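Side-chain contacts in charybdin (Charybdis maritima, PDB 2B7U), which belongs to the ribosome-inactivating proteins, built as a single chain in which helices pack around a mixed beta sheet: residues F207-S212 / D234-F239; S143-S148 / A155-V160; D127-S132 / W193-L198. One frame throughout, in Å; residues are numbered along the deposited sequence.

How the contacts relate
Following the chain from the N terminus, the first segment met is 127-132, which opens contact 3. Before its partner arrives, contact 2 opens and closes a short loop of its own, joining the end of helix 135-147 to helix 151-170. The chain then runs through helix 172-180 to helix 192-199, where 193-198 completes contact 3 around it. Contact 1 follows in series, tying helix 202-214 to helix 233-237, with the hairpin 223-225/228-230 in the chain between them. Contacts 2 and 3 meet where I159 and V160 pack on I131; contacts 3 and 1 meet where L198 touches F239. Contacts 1 and 2 stay about 17 Å apart between nearest atoms, on opposite sides of the chain's centre.

Contact 1: F207-S212 / D234-F239; sequences FMILKS and DELLNF
I209 and L237 mark the closest approach of the two backbones, their CA atoms 6.7 Å apart, near enough for short branched side chains to fill the gap between helix 202-214 and the short helix 233-237. This is a helix-helix contact in the C-terminal part of the ribosome-inactivating protein fold, and a beta hairpin, strands 223-225 and 228-230, connects the two helices. The contact is buried and apolar, so aliphatic residues suit it. I209 has the largest share, touching both leucines. Its CG1 stands beside the backbone N (chi1 -69°), which sends the long branch out to end at the neighbouring backbone, with CD1 3.8 Å from L237 CA. The other branch goes to the leucine's tip: I209 CG2 lies 4.0 Å from L237 CD1, the two side chains crossing at about a right angle. L236 reaches the same isoleucine at a slant, its CD2 4.1 Å from I209 CG1, and the same methyl meets M208 SD at 4.2 Å. An unbranched methionine is well placed here, because its extended chain can bring a soft, polarisable sulfur to the edge of the contact, where it meets L236. L40 of strand 38-40 touches both I209 and L237, while I225 and I230 of the hairpin pack on L236. One turn beyond M208, a serine folds back onto its own helix: S212 OG donates to M208 O at 2.8 Å, and this oxygen also accepts from S212 N at 2.9 Å, the two donors approaching from opposite faces of the carbonyl plane.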
loop_
_atom_site.group_PDB
_atom_site.type_symbol
_atom_site.label_atom_id
_atom_site.label_comp_id
_atom_site.label_asym_id
_atom_site.label_seq_id
_atom_site.Cartn_x
_atom_site.Cartn_y
_atom_site.Cartn_z
ATOM N N PHE A 207 -13.021 8.110 -1.756
ATOM C CA PHE A 207 -13.718 9.352 -2.056
ATOM C C PHE A 207 -15.214 9.202 -1.840
ATOM O O PHE A 207 -15.869 10.062 -1.224
ATOM C CB PHE A 207 -13.467 9.784 -3.499
ATOM C CG PHE A 207 -14.164 11.063 -3.850
ATOM C CD1 PHE A 207 -15.383 11.031 -4.493
ATOM C CD2 PHE A 207 -13.626 12.284 -3.450
ATOM C CE1 PHE A 207 -16.062 12.218 -4.778
ATOM C CE2 PHE A 207 -14.295 13.470 -3.746
ATOM C CZ PHE A 207 -15.502 13.420 -4.407
ATOM N N MET A 208 -15.802 8.130 -2.385
ATOM C CA MET A 208 -17.252 7.928 -2.206
ATOM C C MET A 208 -17.661 7.909 -0.734
ATOM O O MET A 208 -18.719 8.435 -0.334
ATOM C CB MET A 208 -17.730 6.607 -2.833
ATOM C CG MET A 208 -17.587 6.528 -4.294
ATOM S SD MET A 208 -17.990 4.845 -4.847
ATOM C CE MET A 208 -17.366 4.977 -6.487
ATOM N N ILE A 209 -16.856 7.239 0.077
ATOM C CA ILE A 209 -17.129 7.079 1.521
ATOM C C ILE A 209 -17.022 8.422 2.238
ATOM O O ILE A 209 -17.954 8.812 2.955
ATOM C CB ILE A 209 -16.186 6.051 2.135
ATOM C CG1 ILE A 209 -16.544 4.654 1.589
ATOM C CG2 ILE A 209 -16.260 6.058 3.665
ATOM C CD1 ILE A 209 -15.427 3.686 1.751
ATOM N N LEU A 210 -15.935 9.159 2.032
ATOM C CA LEU A 210 -15.782 10.435 2.728
ATOM C C LEU A 210 -16.747 11.491 2.183
ATOM O O LEU A 210 -17.253 12.305 2.937
ATOM C CB LEU A 210 -14.356 10.937 2.640
ATOM C CG LEU A 210 -13.344 10.086 3.378
ATOM C CD1 LEU A 210 -12.007 10.783 3.375
ATOM C CD2 LEU A 210 -13.791 9.801 4.813
ATOM N N LYS A 211 -17.005 11.483 0.880
ATOM C CA LYS A 211 -17.953 12.463 0.336
ATOM C C LYS A 211 -19.354 12.151 0.854
ATOM O O LYS A 211 -20.136 13.088 1.155
ATOM C CB LYS A 211 -17.863 12.549 -1.204
ATOM C CG LYS A 211 -18.393 13.861 -1.750
ATOM C CD LYS A 211 -17.474 15.022 -1.547
ATOM C CE LYS A 211 -18.069 16.283 -2.162
ATOM N NZ LYS A 211 -17.218 17.462 -1.939
ATOM N N SER A 212 -19.715 10.870 0.983
ATOM C CA SER A 212 -21.001 10.487 1.565
ATOM C C SER A 212 -21.131 11.006 3.003
ATOM O O SER A 212 -22.201 11.497 3.394
ATOM C CB SER A 212 -21.203 8.978 1.545
ATOM O OG SER A 212 -21.437 8.555 0.216
ATOM N N ASP A 234 -21.823 2.786 4.041
ATOM C CA ASP A 234 -21.499 1.996 5.230
ATOM C C ASP A 234 -21.021 0.591 4.864
ATOM O O ASP A 234 -20.035 0.084 5.418
ATOM C CB ASP A 234 -22.703 1.881 6.160
ATOM C CG ASP A 234 -22.382 1.139 7.437
ATOM O OD1 ASP A 234 -23.268 0.432 7.965
ATOM O OD2 ASP A 234 -21.243 1.263 7.919
ATOM N N GLU A 235 -21.707 -0.039 3.918
ATOM C CA GLU A 235 -21.348 -1.390 3.511
ATOM C C GLU A 235 -20.025 -1.374 2.772
ATOM O O GLU A 235 -19.225 -2.291 2.908
ATOM C CB GLU A 235 -22.411 -1.999 2.613
ATOM C CG GLU A 235 -23.698 -2.323 3.278
ATOM C CD GLU A 235 -24.749 -2.663 2.239
ATOM O OE1 GLU A 235 -25.063 -3.867 2.074
ATOM O OE2 GLU A 235 -25.233 -1.730 1.565
ATOM N N LEU A 236 -19.789 -0.329 1.991
ATOM C CA LEU A 236 -18.514 -0.238 1.260
ATOM C C LEU A 236 -17.339 -0.069 2.232
ATOM O O LEU A 236 -16.254 -0.673 2.067
ATOM C CB LEU A 236 -18.586 0.893 0.252
ATOM C CG LEU A 236 -17.424 0.999 -0.723
ATOM C CD1 LEU A 236 -17.304 -0.266 -1.608
ATOM C CD2 LEU A 236 -17.576 2.204 -1.554
ATOM N N LEU A 237 -17.554 0.753 3.263
ATOM C CA LEU A 237 -16.509 1.039 4.247
ATOM C C LEU A 237 -15.988 -0.235 4.944
ATOM O O LEU A 237 -14.820 -0.315 5.310
ATOM C CB LEU A 237 -17.014 2.066 5.281
ATOM C CG LEU A 237 -16.007 2.483 6.356
ATOM C CD1 LEU A 237 -14.713 3.042 5.741
ATOM C CD2 LEU A 237 -16.659 3.476 7.323
ATOM N N ASN A 238 -16.864 -1.231 5.092
ATOM C CA ASN A 238 -16.511 -2.510 5.716
ATOM C C ASN A 238 -15.381 -3.223 4.981
ATOM O O ASN A 238 -14.641 -4.028 5.588
ATOM C CB ASN A 238 -17.728 -3.427 5.760
ATOM C CG ASN A 238 -18.743 -3.063 6.848
ATOM O OD1 ASN A 238 -19.880 -3.552 6.803
ATOM N ND2 ASN A 238 -18.354 -2.225 7.829
ATOM N N PHE A 239 -15.217 -2.940 3.688
ATOM C CA PHE A 239 -14.101 -3.517 2.916
ATOM C C PHE A 239 -12.757 -2.854 3.188
ATOM O O PHE A 239 -11.713 -3.477 2.951
ATOM C CB PHE A 239 -14.379 -3.424 1.407
ATOM C CG PHE A 239 -15.461 -4.343 0.937
ATOM C CD1 PHE A 239 -16.795 -3.984 1.070
ATOM C CD2 PHE A 239 -15.146 -5.586 0.387
ATOM C CE1 PHE A 239 -17.819 -4.842 0.644
ATOM C CE2 PHE A 239 -16.168 -6.444 -0.057
ATOM C CZ PHE A 239 -17.507 -6.053 0.081
#

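Contact 2: S143-S148 / A155-V160; sequences SKLAVS and ARSLIV
L145 and S157 face each other where two consecutive helices, 135-147 and 151-170, joined by a short connection, turn back on one another. Their short segments cross at -128°, with axes 9.3 Å apart at closest approach, a usual distance for packed helices. The leucine can be followed outward. Its CB points toward helix 151-170, and with chi1 at -71° CG swings beside the backbone N and comes to rest 3.6 Å from S157 CB, directly against it because the serine is small. Beyond CG the chain forks, and each methyl touches both S157 and L158. L145 CD1 lies 3.9 Å from S157 CB and 4.1 Å from L158 CD2; L145 CD2 is 4.0 Å from each of the same two atoms, the two leucines crossing at a slant. S157 offers only its CB to the leucine; its hydroxyl turns back beside its own backbone N (chi1 -62°) and donates to D153 O one turn earlier, so a buried polar atom is satisfied within its helix. The same hydroxyl oxygen is also touched by the aliphatic base of K144, with K144 CB 3.4 Å from S157 OG. Further along, the lysine chain bends so that NZ forms a long, weak ion pair with D153, as suits an exposed charged residue at the edge of an apolar contact. Strand 80-84 packs on both leucines, Y83 touching L145 and L158 and L80 touching L158, while A155 and I159 pack against helix 117-124.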
loop_
_atom_site.group_PDB
_atom_site.type_symbol
_atom_site.label_atom_id
_atom_site.label_comp_id
_atom_site.label_asym_id
_atom_site.label_seq_id
_atom_site.Cartn_x
_atom_site.Cartn_y
_atom_site.Cartn_z
ATOM N N SER A 143 15.585 -10.437 0.466
ATOM C CA SER A 143 16.919 -10.838 0.011
ATOM C C SER A 143 17.330 -10.111 -1.259
ATOM O O SER A 143 18.448 -9.620 -1.383
ATOM C CB SER A 143 16.966 -12.344 -0.224
ATOM O OG SER A 143 16.701 -13.033 0.969
ATOM N N LYS A 144 16.415 -10.025 -2.219
ATOM C CA LYS A 144 16.731 -9.372 -3.470
ATOM C C LYS A 144 16.886 -7.865 -3.298
ATOM O O LYS A 144 17.797 -7.266 -3.833
ATOM C CB LYS A 144 15.660 -9.674 -4.511
ATOM C CG LYS A 144 15.638 -11.117 -4.947
ATOM C CD LYS A 144 16.852 -11.493 -5.770
ATOM C CE LYS A 144 16.729 -12.930 -6.322
ATOM N NZ LYS A 144 15.338 -13.277 -6.756
ATOM N N LEU A 145 15.989 -7.237 -2.544
ATOM C CA LEU A 145 16.072 -5.800 -2.374
ATOM C C LEU A 145 17.343 -5.381 -1.635
ATOM O O LEU A 145 17.936 -4.340 -1.951
ATOM C CB LEU A 145 14.793 -5.255 -1.701
ATOM C CG LEU A 145 13.543 -5.274 -2.596
ATOM C CD1 LEU A 145 12.304 -5.014 -1.774
ATOM C CD2 LEU A 145 13.656 -4.294 -3.760
ATOM N N ALA A 146 17.785 -6.225 -0.713
ATOM C CA ALA A 146 19.022 -5.966 0.033
ATOM C C ALA A 146 20.237 -5.779 -0.900
ATOM O O ALA A 146 21.095 -4.938 -0.636
ATOM C CB ALA A 146 19.289 -7.082 1.023
ATOM N N VAL A 147 20.298 -6.545 -1.993
ATOM C CA VAL A 147 21.540 -6.593 -2.815
ATOM C C VAL A 147 21.415 -6.529 -4.326
ATOM O O VAL A 147 22.399 -6.274 -5.010
ATOM C CB VAL A 147 22.360 -7.869 -2.483
ATOM C CG1 VAL A 147 22.623 -7.916 -0.994
ATOM C CG2 VAL A 147 21.656 -9.136 -2.989
ATOM N N SER A 148 20.241 -6.812 -4.882
ATOM C CA SER A 148 20.183 -6.997 -6.335
ATOM C C SER A 148 20.301 -5.680 -7.089
ATOM O O SER A 148 19.752 -4.686 -6.668
ATOM C CB SER A 148 18.912 -7.723 -6.746
ATOM O OG SER A 148 18.913 -7.915 -8.161
ATOM N N ALA A 155 11.923 -4.948 -9.312
ATOM C CA ALA A 155 10.509 -4.658 -9.569
ATOM C C ALA A 155 9.605 -5.767 -9.015
ATOM O O ALA A 155 8.567 -5.493 -8.383
ATOM C CB ALA A 155 10.276 -4.465 -11.039
ATOM N N ARG A 156 9.994 -7.024 -9.199
ATOM C CA ARG A 156 9.178 -8.123 -8.701
ATOM C C ARG A 156 9.068 -8.048 -7.190
ATOM O O ARG A 156 8.000 -8.223 -6.589
ATOM C CB ARG A 156 9.758 -9.475 -9.099
ATOM C CG ARG A 156 8.850 -10.643 -8.713
ATOM C CD ARG A 156 9.499 -11.981 -9.050
ATOM N NE ARG A 156 8.524 -13.071 -9.063
ATOM C CZ ARG A 156 7.995 -13.620 -7.972
ATOM N NH1 ARG A 156 7.100 -14.613 -8.082
ATOM N NH2 ARG A 156 8.360 -13.181 -6.772
ATOM N N SER A 157 10.199 -7.784 -6.553
ATOM C CA SER A 157 10.245 -7.724 -5.126
ATOM C C SER A 157 9.413 -6.559 -4.579
ATOM O O SER A 157 8.772 -6.694 -3.529
ATOM C CB SER A 157 11.689 -7.613 -4.672
ATOM O OG SER A 157 12.415 -8.763 -5.067
ATOM N N LEU A 158 9.465 -5.413 -5.261
ATOM C CA LEU A 158 8.638 -4.264 -4.872
ATOM C C LEU A 158 7.136 -4.539 -5.038
ATOM O O LEU A 158 6.322 -4.064 -4.219
ATOM C CB LEU A 158 9.082 -3.009 -5.636
ATOM C CG LEU A 158 10.461 -2.455 -5.234
ATOM C CD1 LEU A 158 10.932 -1.346 -6.211
ATOM C CD2 LEU A 158 10.499 -1.909 -3.786
ATOM N N ILE A 159 6.763 -5.351 -6.035
ATOM C CA ILE A 159 5.379 -5.784 -6.158
ATOM C C ILE A 159 4.962 -6.590 -4.917
ATOM O O ILE A 159 3.899 -6.368 -4.349
ATOM C CB ILE A 159 5.137 -6.619 -7.427
ATOM C CG1 ILE A 159 5.339 -5.753 -8.656
ATOM C CG2 ILE A 159 3.752 -7.205 -7.414
ATOM C CD1 ILE A 159 5.488 -6.490 -9.931
ATOM N N VAL A 160 5.812 -7.530 -4.506
ATOM C CA VAL A 160 5.480 -8.336 -3.347
ATOM C C VAL A 160 5.316 -7.456 -2.096
ATOM O O VAL A 160 4.342 -7.586 -1.342
ATOM C CB VAL A 160 6.554 -9.446 -3.121
ATOM C CG1 VAL A 160 6.342 -10.124 -1.804
ATOM C CG2 VAL A 160 6.490 -10.446 -4.260
#

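Contact 3: D127-S132 / W193-L198; sequences DILDIS and WMQNDL
Q195 leaves its helix with CG anti to the backbone N (chi1 -179°) and stays extended beyond it, while L129 holds CG beside its own N (chi1 -64°); together these torsions lay the leucine against the glutamine's amide. The contact joins a 3-10 turn, 128-130, in the loop after helix 117-124, to helix 192-199 of the ribosome-inactivating protein fold, a helix with a wider pi-type turn at 194-198. With L129 CA and Q195 CA 8.1 Å apart, the extended glutamine spans most of the gap. L129 CG and both methyls stand on one side of the amide plane: CD1 approaches Q195 OE1 at 3.4 Å and CD2 lies 3.9 Å from Q195 CD. I128 touches the nitrogen end, its CG2 3.7 Å from Q195 NE2, before its far end turns to I159 of helix 151-170. Glutamine suits this partly buried border, since its amide can lie against hydrocarbon and still bond to water. Indeed Q195 NE2 donates to a water at 2.7 Å, which also accepts a weak, 3.5 Å bond from L129 N.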
loop_
_atom_site.group_PDB
_atom_site.type_symbol
_atom_site.label_atom_id
_atom_site.label_comp_id
_atom_site.label_asym_id
_atom_site.label_seq_id
_atom_site.Cartn_x
_atom_site.Cartn_y
_atom_site.Cartn_z
ATOM N N ASP A 127 3.327 -10.597 -14.577
ATOM C CA ASP A 127 2.019 -10.067 -14.170
ATOM C C ASP A 127 1.812 -10.134 -12.652
ATOM O O ASP A 127 2.273 -11.075 -11.994
ATOM C CB ASP A 127 0.903 -10.845 -14.870
ATOM C CG ASP A 127 0.954 -10.711 -16.389
ATOM O OD1 ASP A 127 0.675 -11.722 -17.089
ATOM O OD2 ASP A 127 1.272 -9.596 -16.883
ATOM N N ILE A 128 1.115 -9.138 -12.105
ATOM C CA ILE A 128 0.830 -9.092 -10.665
ATOM C C ILE A 128 0.139 -10.381 -10.209
ATOM O O ILE A 128 0.444 -10.908 -9.139
ATOM C CB ILE A 128 -0.011 -7.827 -10.275
ATOM C CG1 ILE A 128 0.907 -6.682 -9.841
ATOM C CG2 ILE A 128 -0.956 -8.075 -9.099
ATOM C CD1 ILE A 128 1.906 -6.290 -10.846
ATOM N N LEU A 129 -0.761 -10.896 -11.035
ATOM C CA LEU A 129 -1.517 -12.092 -10.697
ATOM C C LEU A 129 -0.714 -13.389 -10.816
ATOM O O LEU A 129 -1.202 -14.438 -10.395
ATOM C CB LEU A 129 -2.791 -12.176 -11.549
ATOM C CG LEU A 129 -3.804 -11.045 -11.327
ATOM C CD1 LEU A 129 -5.041 -11.250 -12.196
ATOM C CD2 LEU A 129 -4.220 -10.901 -9.854
ATOM N N ASP A 130 0.504 -13.325 -11.363
ATOM C CA ASP A 130 1.322 -14.522 -11.575
ATOM C C ASP A 130 2.481 -14.589 -10.585
ATOM O O ASP A 130 3.364 -15.451 -10.694
ATOM C CB ASP A 130 1.840 -14.556 -13.019
ATOM C CG ASP A 130 0.745 -14.912 -14.031
ATOM O OD1 ASP A 130 -0.238 -15.608 -13.670
ATOM O OD2 ASP A 130 0.871 -14.503 -15.212
ATOM N N ILE A 131 2.474 -13.669 -9.625
ATOM C CA ILE A 131 3.500 -13.580 -8.599
ATOM C C ILE A 131 2.970 -14.187 -7.305
ATOM O O ILE A 131 1.786 -14.059 -6.988
ATOM C CB ILE A 131 3.900 -12.096 -8.393
ATOM C CG1 ILE A 131 4.651 -11.592 -9.629
ATOM C CG2 ILE A 131 4.733 -11.897 -7.122
ATOM C CD1 ILE A 131 4.891 -10.112 -9.656
ATOM N N SER A 132 3.849 -14.839 -6.546
ATOM C CA SER A 132 3.427 -15.476 -5.304
ATOM C C SER A 132 3.615 -14.537 -4.138
ATOM O O SER A 132 4.599 -13.795 -4.090
ATOM C CB SER A 132 4.217 -16.766 -5.048
ATOM O OG SER A 132 3.801 -17.345 -3.816
ATOM N N TRP A 193 -10.531 -10.752 -8.305
ATOM C CA TRP A 193 -11.504 -9.780 -7.811
ATOM C C TRP A 193 -10.864 -8.783 -6.841
ATOM O O TRP A 193 -11.250 -7.605 -6.777
ATOM C CB TRP A 193 -12.715 -10.468 -7.196
ATOM C CG TRP A 193 -12.578 -11.058 -5.825
ATOM C CD1 TRP A 193 -12.244 -12.354 -5.512
ATOM C CD2 TRP A 193 -12.815 -10.394 -4.587
ATOM N NE1 TRP A 193 -12.260 -12.520 -4.147
ATOM C CE2 TRP A 193 -12.614 -11.335 -3.556
ATOM C CE3 TRP A 193 -13.181 -9.093 -4.241
ATOM C CZ2 TRP A 193 -12.766 -11.006 -2.213
ATOM C CZ3 TRP A 193 -13.342 -8.783 -2.907
ATOM C CH2 TRP A 193 -13.129 -9.730 -1.914
ATOM N N MET A 194 -9.891 -9.262 -6.069
ATOM C CA MET A 194 -9.149 -8.388 -5.154
ATOM C C MET A 194 -8.272 -7.403 -5.926
ATOM O O MET A 194 -8.122 -6.249 -5.519
ATOM C CB MET A 194 -8.328 -9.210 -4.163
ATOM C CG MET A 194 -9.186 -9.974 -3.219
ATOM S SD MET A 194 -8.256 -10.880 -1.973
ATOM C CE MET A 194 -9.617 -11.768 -1.205
ATOM N N GLN A 195 -7.681 -7.822 -7.033
ATOM C CA GLN A 195 -6.990 -6.860 -7.903
ATOM C C GLN A 195 -7.953 -5.838 -8.535
ATOM O O GLN A 195 -7.793 -4.603 -8.435
ATOM C CB GLN A 195 -6.243 -7.602 -9.008
ATOM C CG GLN A 195 -5.494 -6.657 -9.930
ATOM C CD GLN A 195 -4.983 -7.350 -11.158
ATOM O OE1 GLN A 195 -5.750 -7.955 -11.908
ATOM N NE2 GLN A 195 -3.692 -7.268 -11.380
ATOM N N ASN A 196 -8.994 -6.331 -9.182
ATOM C CA ASN A 196 -9.787 -5.486 -10.051
ATOM C C ASN A 196 -10.929 -4.745 -9.372
ATOM O O ASN A 196 -11.326 -3.620 -9.785
ATOM C CB ASN A 196 -10.383 -6.325 -11.176
ATOM C CG ASN A 196 -9.354 -6.890 -12.117
ATOM O OD1 ASN A 196 -9.646 -7.831 -12.870
ATOM N ND2 ASN A 196 -8.166 -6.321 -12.118
ATOM N N ASP A 197 -11.548 -5.397 -8.400
ATOM C CA ASP A 197 -12.675 -4.791 -7.704
ATOM C C ASP A 197 -12.181 -3.940 -6.536
ATOM O O ASP A 197 -12.774 -2.906 -6.235
ATOM C CB ASP A 197 -13.674 -5.822 -7.181
ATOM C CG ASP A 197 -14.169 -6.780 -8.247
ATOM O OD1 ASP A 197 -13.572 -6.850 -9.357
ATOM O OD2 ASP A 197 -15.127 -7.517 -7.934
ATOM N N LEU A 198 -11.134 -4.394 -5.850
ATOM C CA LEU A 198 -10.630 -3.665 -4.690
ATOM C C LEU A 198 -9.475 -2.741 -5.022
ATOM O O LEU A 198 -9.626 -1.524 -4.975
ATOM C CB LEU A 198 -10.221 -4.631 -3.577
ATOM C CG LEU A 198 -11.344 -5.517 -3.037
ATOM C CD1 LEU A 198 -10.837 -6.366 -1.884
ATOM C CD2 LEU A 198 -12.535 -4.682 -2.579
HETATM O O HOH W 1 -2.208 -8.607 -13.215
#